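Local structure of putative NADPH-dependent oxidoreductase (3DB2) at residues G177-L182 and T215-L220; V197-N202 and P346-E351. The protein probably catalyses NAD(P)-dependent oxidation or reduction of a substrate not yet identified, as a two-domain member of the GFO/IDH/MocA oxidoreductase family. All coordinates share one frame; numbering follows the deposited sequence. Where two conformers were deposited one is given.

How the contacts relate
The centres of the two contacts lie about 15 Å apart, on the same side of the chain's centre, and both involve strands of the large mixed sheet, which is separate from the parallel Rossmann sheet. Contact 1 sets the short helix 178-181 against strand 216-223; contact 2 adds the C-terminal strand 347-348 to the edge of strand 197-205. These two longer strands follow each other in the chain and are antiparallel neighbours, with a probable hydrogen bond from Leu220 N to Phe201 O (2.7 Å). Along the chain the segments alternate, 177-182, 197-202, 215-220, then 346-351, so the C-terminus returns to a sheet begun much earlier. Both contacts also touch the second subunit of the dimer.

Contact 1 of 2, residues G177-L182 and T215-L220; sequences GPLTQL and TVNQTL
Asn217 ND2, lying 3.7 Å from Leu179 CB, is gripped from two other directions: it donates hydrogen bonds to Gly176 O, just ahead of the short helix, and to Thr233 OG1 on strand 228-234. The other end of the amide is held too, since Asn217 OD1 accepts from Asn202 ND2, so the rotation of this buried group is fixed. The amide carbon sits anti to the backbone carbonyl carbon (chi1 -58°), and the side chain rises from the strand to cross that of Leu179 at about a right angle, with Leu179 CD2 4.2 Å from Asn217 CG. The other methyl, Leu179 CD1, reaches along the strand to lie 4.3 Å from Thr219 OG1, a hydroxyl already bonded to Asn202. Val334 and Ala337 of helix 324-343 cover the same leucine.

Just ahead of strand 216-223, Pro178 does the touching through its ring: Pro178 CG rests 3.4 Å from Thr215 O, and Pro178 CD 3.7 Å from Thr215 CA. Thr215 and Val216 both face Lys205 in a classic beta bulge. Gly177, at positive phi (64°), is the N-cap that turns the chain into the helix, and no hydrogen bond joins the two segments directly. Val216 and Leu220 lie against Ser148 and Leu220 of the second subunit. The arrangement is consistent with the open-faced sheet of GFO/IDH/MocA-type C-terminal domains, helices on one face and the partner subunit on the other.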
loop_
_atom_site.group_PDB
_atom_site.type_symbol
_atom_site.label_atom_id
_atom_site.label_comp_id
_atom_site.label_asym_id
_atom_site.label_seq_id
_atom_site.Cartn_x
_atom_site.Cartn_y
_atom_site.Cartn_z
ATOM N N GLY C 177 -8.755 -15.775 -4.086
ATOM C CA GLY C 177 -9.516 -14.978 -5.038
ATOM C C GLY C 177 -8.629 -14.237 -6.022
ATOM O O GLY C 177 -7.913 -14.877 -6.803
ATOM N N PRO C 178 -8.654 -12.908 -5.999
ATOM C CA PRO C 178 -7.798 -12.137 -6.895
ATOM C C PRO C 178 -6.324 -12.392 -6.591
ATOM O O PRO C 178 -5.456 -12.110 -7.435
ATOM C CB PRO C 178 -8.225 -10.683 -6.649
ATOM C CG PRO C 178 -8.746 -10.700 -5.236
ATOM C CD PRO C 178 -9.464 -12.024 -5.134
ATOM N N LEU C 179 -6.004 -12.922 -5.418
ATOM C CA LEU C 179 -4.569 -13.149 -5.137
ATOM C C LEU C 179 -3.904 -14.047 -6.167
ATOM O O LEU C 179 -2.757 -13.836 -6.584
ATOM C CB LEU C 179 -4.455 -13.783 -3.765
ATOM C CG LEU C 179 -3.120 -13.834 -3.051
ATOM C CD1 LEU C 179 -2.383 -12.515 -3.218
ATOM C CD2 LEU C 179 -3.372 -14.214 -1.601
ATOM N N THR C 180 -4.635 -15.086 -6.612
ATOM C CA THR C 180 -4.107 -15.924 -7.694
ATOM C C THR C 180 -4.166 -15.246 -9.047
ATOM O O THR C 180 -3.140 -15.039 -9.696
ATOM C CB THR C 180 -4.892 -17.252 -7.754
ATOM O OG1 THR C 180 -4.633 -18.029 -6.576
ATOM C CG2 THR C 180 -4.421 -18.080 -8.927
ATOM N N GLN C 181 -5.349 -14.874 -9.512
ATOM C CA GLN C 181 -5.576 -14.391 -10.859
ATOM C C GLN C 181 -4.827 -13.088 -11.139
ATOM O O GLN C 181 -4.315 -12.901 -12.244
ATOM C CB GLN C 181 -7.061 -14.128 -11.139
ATOM C CG GLN C 181 -7.959 -15.298 -11.407
ATOM C CD GLN C 181 -7.230 -16.621 -11.574
ATOM O OE1 GLN C 181 -6.841 -17.008 -12.678
ATOM N NE2 GLN C 181 -7.065 -17.312 -10.442
ATOM N N LEU C 182 -4.816 -12.201 -10.146
ATOM C CA LEU C 182 -4.208 -10.883 -10.280
ATOM C C LEU C 182 -2.871 -10.895 -9.547
ATOM O O LEU C 182 -1.854 -10.459 -10.084
ATOM C CB LEU C 182 -5.098 -9.766 -9.724
ATOM C CG LEU C 182 -6.516 -9.641 -10.281
ATOM C CD1 LEU C 182 -7.202 -8.360 -9.790
ATOM C CD2 LEU C 182 -6.494 -9.682 -11.797
ATOM N N THR C 215 -12.407 -11.918 -1.845
ATOM C CA THR C 215 -12.297 -11.004 -2.970
ATOM C C THR C 215 -11.424 -9.772 -2.719
ATOM O O THR C 215 -11.262 -8.993 -3.668
ATOM C CB THR C 215 -13.664 -10.487 -3.446
ATOM O OG1 THR C 215 -14.426 -9.800 -2.472
ATOM C CG2 THR C 215 -14.550 -11.690 -3.820
ATOM N N VAL C 216 -10.922 -9.651 -1.491
ATOM C CA VAL C 216 -10.111 -8.499 -1.080
ATOM C C VAL C 216 -9.010 -8.991 -0.149
ATOM O O VAL C 216 -9.313 -9.640 0.856
ATOM C CB VAL C 216 -10.944 -7.428 -0.366
ATOM C CG1 VAL C 216 -10.055 -6.305 0.179
ATOM C CG2 VAL C 216 -12.019 -6.829 -1.259
ATOM N N ASN C 217 -7.761 -8.755 -0.499
ATOM C CA ASN C 217 -6.607 -9.100 0.274
ATOM C C ASN C 217 -5.692 -7.849 0.426
ATOM O O ASN C 217 -5.624 -7.050 -0.493
ATOM C CB ASN C 217 -5.698 -10.180 -0.286
ATOM C CG ASN C 217 -6.399 -11.507 -0.543
ATOM O OD1 ASN C 217 -6.583 -12.288 0.369
ATOM N ND2 ASN C 217 -6.718 -11.667 -1.824
ATOM N N GLN C 218 -5.044 -7.797 1.571
ATOM C CA GLN C 218 -3.868 -6.950 1.759
ATOM C C GLN C 218 -2.792 -7.874 2.348
ATOM O O GLN C 218 -2.991 -8.471 3.392
ATOM C CB GLN C 218 -4.180 -5.774 2.637
ATOM C CG GLN C 218 -5.042 -4.760 1.890
ATOM C CD GLN C 218 -5.270 -3.462 2.623
ATOM O OE1 GLN C 218 -5.604 -3.495 3.812
ATOM N NE2 GLN C 218 -5.098 -2.312 1.983
ATOM N N THR C 219 -1.656 -7.932 1.665
ATOM C CA THR C 219 -0.615 -8.890 1.993
ATOM C C THR C 219 0.696 -8.137 2.264
ATOM O O THR C 219 1.009 -7.284 1.412
ATOM C CB THR C 219 -0.367 -9.874 0.836
ATOM O OG1 THR C 219 -1.632 -10.427 0.477
ATOM C CG2 THR C 219 0.564 -10.975 1.300
ATOM N N LEU C 220 1.332 -8.502 3.358
ATOM C CA LEU C 220 2.688 -8.034 3.636
ATOM C C LEU C 220 3.688 -9.170 3.367
ATOM O O LEU C 220 3.471 -10.335 3.662
ATOM C CB LEU C 220 2.842 -7.563 5.071
ATOM C CG LEU C 220 1.921 -6.422 5.484
ATOM C CD1 LEU C 220 2.291 -5.981 6.907
ATOM C CD2 LEU C 220 1.965 -5.261 4.513
#

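Contact 2 of 2, residues V197-N202 and P346-E351; sequences VARVFN and PVEIAE
Ile349 is the apolar centre, meeting Val197 and Val200 of the neighbouring strand. Ile349 CG1 lies 3.9 Å from Val197 CG1, the two side chains crossing at about a right angle. Ile349 CD1 reaches Val200 CG2 at 3.5 Å, tight for two methyls, but Val200 was modelled in two conformers and the closeness is doubtful. Ala336 and Ala337 of helix 324-343 lie against Val200 as well. Further along, Pro346 sits at the edge of the Phe201 ring, with Pro346 N in the ring plane, 3.5 Å from Phe201 CD1, while that ring stacks on Phe201 of the second subunit.

The backbones pair antiparallel. Val200 and Val347 form the hydrogen-bonded pair, Val200 N to Val347 O at 3.0 Å and Val347 N to Val200 O at 2.9 Å. Strand 347-348 thereby becomes an outermost strand, within this chain, of the large mixed sheet of the GFO/IDH/MocA-type domain. Where the chain leaves the strand for the C-terminal helix, Ala198 O takes a straight bond from Ile349 N (2.9 Å, 173°), which comes from above the carbonyl plane, and a second from a water that also accepts from Ala350 N. Ala198 and Arg199 both face Glu222, a classic beta bulge.

On the face of the sheet opposite Val200 and Val347, Arg199 and Glu348, a non-hydrogen-bonded pair, run side by side in the same direction. With the Arg199 chain bent at chi3 (60°) and the Glu348 chain at chi2, guanidinium and carboxylate come side-on. Arg199 NE donates to Glu348 OE2 (2.9 Å), which lies in the guanidinium plane; Arg199 NH2 donates to Glu348 OE1 (2.9 Å), which is tilted from it; together they make a two-nitrogen salt bridge. Both oxygens use syn lone pairs, the planes are 32° apart, and Arg199 NH1 makes a further salt bridge to Glu222.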
loop_
_atom_site.group_PDB
_atom_site.type_symbol
_atom_site.label_atom_id
_atom_site.label_comp_id
_atom_site.label_asym_id
_atom_site.label_seq_id
_atom_site.Cartn_x
_atom_site.Cartn_y
_atom_site.Cartn_z
ATOM N N VAL C 197 11.033 -13.861 -1.633
ATOM C CA VAL C 197 10.276 -13.583 -0.420
ATOM C C VAL C 197 10.618 -14.592 0.664
ATOM O O VAL C 197 10.765 -15.777 0.371
ATOM C CB VAL C 197 8.775 -13.613 -0.738
ATOM C CG1 VAL C 197 7.984 -13.509 0.554
ATOM C CG2 VAL C 197 8.415 -12.498 -1.721
ATOM N N ALA C 198 10.748 -14.139 1.905
ATOM C CA ALA C 198 10.990 -15.030 3.032
ATOM C C ALA C 198 9.729 -15.417 3.783
ATOM O O ALA C 198 9.538 -16.543 4.255
ATOM C CB ALA C 198 11.976 -14.394 4.004
ATOM N N ARG C 199 8.829 -14.479 4.004
ATOM C CA ARG C 199 7.620 -14.685 4.780
ATOM C C ARG C 199 6.510 -13.728 4.344
ATOM O O ARG C 199 6.726 -12.664 3.721
ATOM C CB ARG C 199 7.831 -14.502 6.287
ATOM C CG ARG C 199 8.262 -13.098 6.718
ATOM C CD ARG C 199 8.682 -13.125 8.208
ATOM N NE ARG C 199 9.800 -14.087 8.281
ATOM C CZ ARG C 199 11.030 -13.789 7.930
ATOM N NH1 ARG C 199 11.380 -12.566 7.520
ATOM N NH2 ARG C 199 11.899 -14.798 8.032
ATOM N N VAL C 200 5.275 -14.114 4.660
ATOM C CA VAL C 200 4.031 -13.526 4.245
ATOM C C VAL C 200 3.064 -13.324 5.407
ATOM O O VAL C 200 3.000 -14.238 6.232
ATOM C CB VAL C 200 3.323 -14.460 3.222
ATOM C CG1 VAL C 200 2.051 -13.834 2.672
ATOM C CG2 VAL C 200 4.265 -14.825 2.086
ATOM N N PHE C 201 2.320 -12.222 5.415
ATOM C CA PHE C 201 1.157 -12.081 6.290
ATOM C C PHE C 201 0.011 -11.553 5.405
ATOM O O PHE C 201 0.189 -10.644 4.601
ATOM C CB PHE C 201 1.385 -11.225 7.538
ATOM C CG PHE C 201 0.132 -11.182 8.398
ATOM C CD1 PHE C 201 -0.042 -12.169 9.365
ATOM C CD2 PHE C 201 -0.872 -10.238 8.267
ATOM C CE1 PHE C 201 -1.189 -12.202 10.146
ATOM C CE2 PHE C 201 -2.008 -10.256 9.055
ATOM C CZ PHE C 201 -2.163 -11.246 10.001
ATOM N N ASN C 202 -1.191 -12.092 5.601
ATOM C CA ASN C 202 -2.322 -11.554 4.836
ATOM C C ASN C 202 -3.570 -11.374 5.695
ATOM O O ASN C 202 -3.874 -12.235 6.516
ATOM C CB ASN C 202 -2.663 -12.482 3.666
ATOM C CG ASN C 202 -3.679 -11.970 2.695
ATOM O OD1 ASN C 202 -3.497 -10.985 1.982
ATOM N ND2 ASN C 202 -4.823 -12.620 2.560
ATOM N N PRO C 346 1.796 -14.927 10.550
ATOM C CA PRO C 346 2.756 -14.895 9.444
ATOM C C PRO C 346 3.268 -16.307 9.132
ATOM O O PRO C 346 3.361 -17.182 10.002
ATOM C CB PRO C 346 3.923 -14.069 9.965
ATOM C CG PRO C 346 3.784 -14.121 11.440
ATOM C CD PRO C 346 2.303 -14.216 11.729
ATOM N N VAL C 347 3.613 -16.518 7.876
ATOM C CA VAL C 347 3.942 -17.845 7.365
ATOM C C VAL C 347 5.223 -17.756 6.564
ATOM O O VAL C 347 5.302 -16.892 5.666
ATOM C CB VAL C 347 2.829 -18.386 6.455
ATOM C CG1 VAL C 347 3.292 -19.705 5.825
ATOM C CG2 VAL C 347 1.546 -18.559 7.250
ATOM N N GLU C 348 6.180 -18.601 6.916
ATOM C CA GLU C 348 7.469 -18.673 6.228
ATOM C C GLU C 348 7.215 -19.359 4.876
ATOM O O GLU C 348 6.480 -20.322 4.762
ATOM C CB GLU C 348 8.523 -19.442 7.003
ATOM C CG GLU C 348 8.808 -18.955 8.414
ATOM C CD GLU C 348 9.346 -17.535 8.414
ATOM O OE1 GLU C 348 10.423 -17.315 7.820
ATOM O OE2 GLU C 348 8.653 -16.687 9.003
ATOM N N ILE C 349 7.852 -18.866 3.821
ATOM C CA ILE C 349 7.727 -19.554 2.539
ATOM C C ILE C 349 8.336 -20.944 2.628
ATOM O O ILE C 349 7.934 -21.884 1.953
ATOM C CB ILE C 349 8.410 -18.728 1.439
ATOM C CG1 ILE C 349 7.877 -17.298 1.286
ATOM C CG2 ILE C 349 8.324 -19.464 0.114
ATOM C CD1 ILE C 349 6.429 -17.252 0.824
ATOM N N ALA C 350 9.330 -21.140 3.499
ATOM C CA ALA C 350 9.920 -22.477 3.605
ATOM C C ALA C 350 8.918 -23.519 4.082
ATOM O O ALA C 350 9.002 -24.701 3.725
ATOM C CB ALA C 350 11.113 -22.422 4.555
ATOM N N GLU C 351 7.952 -23.089 4.865
ATOM C CA GLU C 351 6.905 -23.919 5.440
ATOM C C GLU C 351 6.054 -24.555 4.346
ATOM O O GLU C 351 5.413 -25.603 4.442
ATOM C CB GLU C 351 5.974 -23.124 6.322
ATOM C CG GLU C 351 6.440 -22.738 7.703
ATOM C CD GLU C 351 5.270 -22.047 8.410
ATOM O OE1 GLU C 351 4.236 -22.744 8.365
ATOM O OE2 GLU C 351 5.421 -20.903 8.918
HETATM O O HOH W 1 11.069 -18.858 4.250
#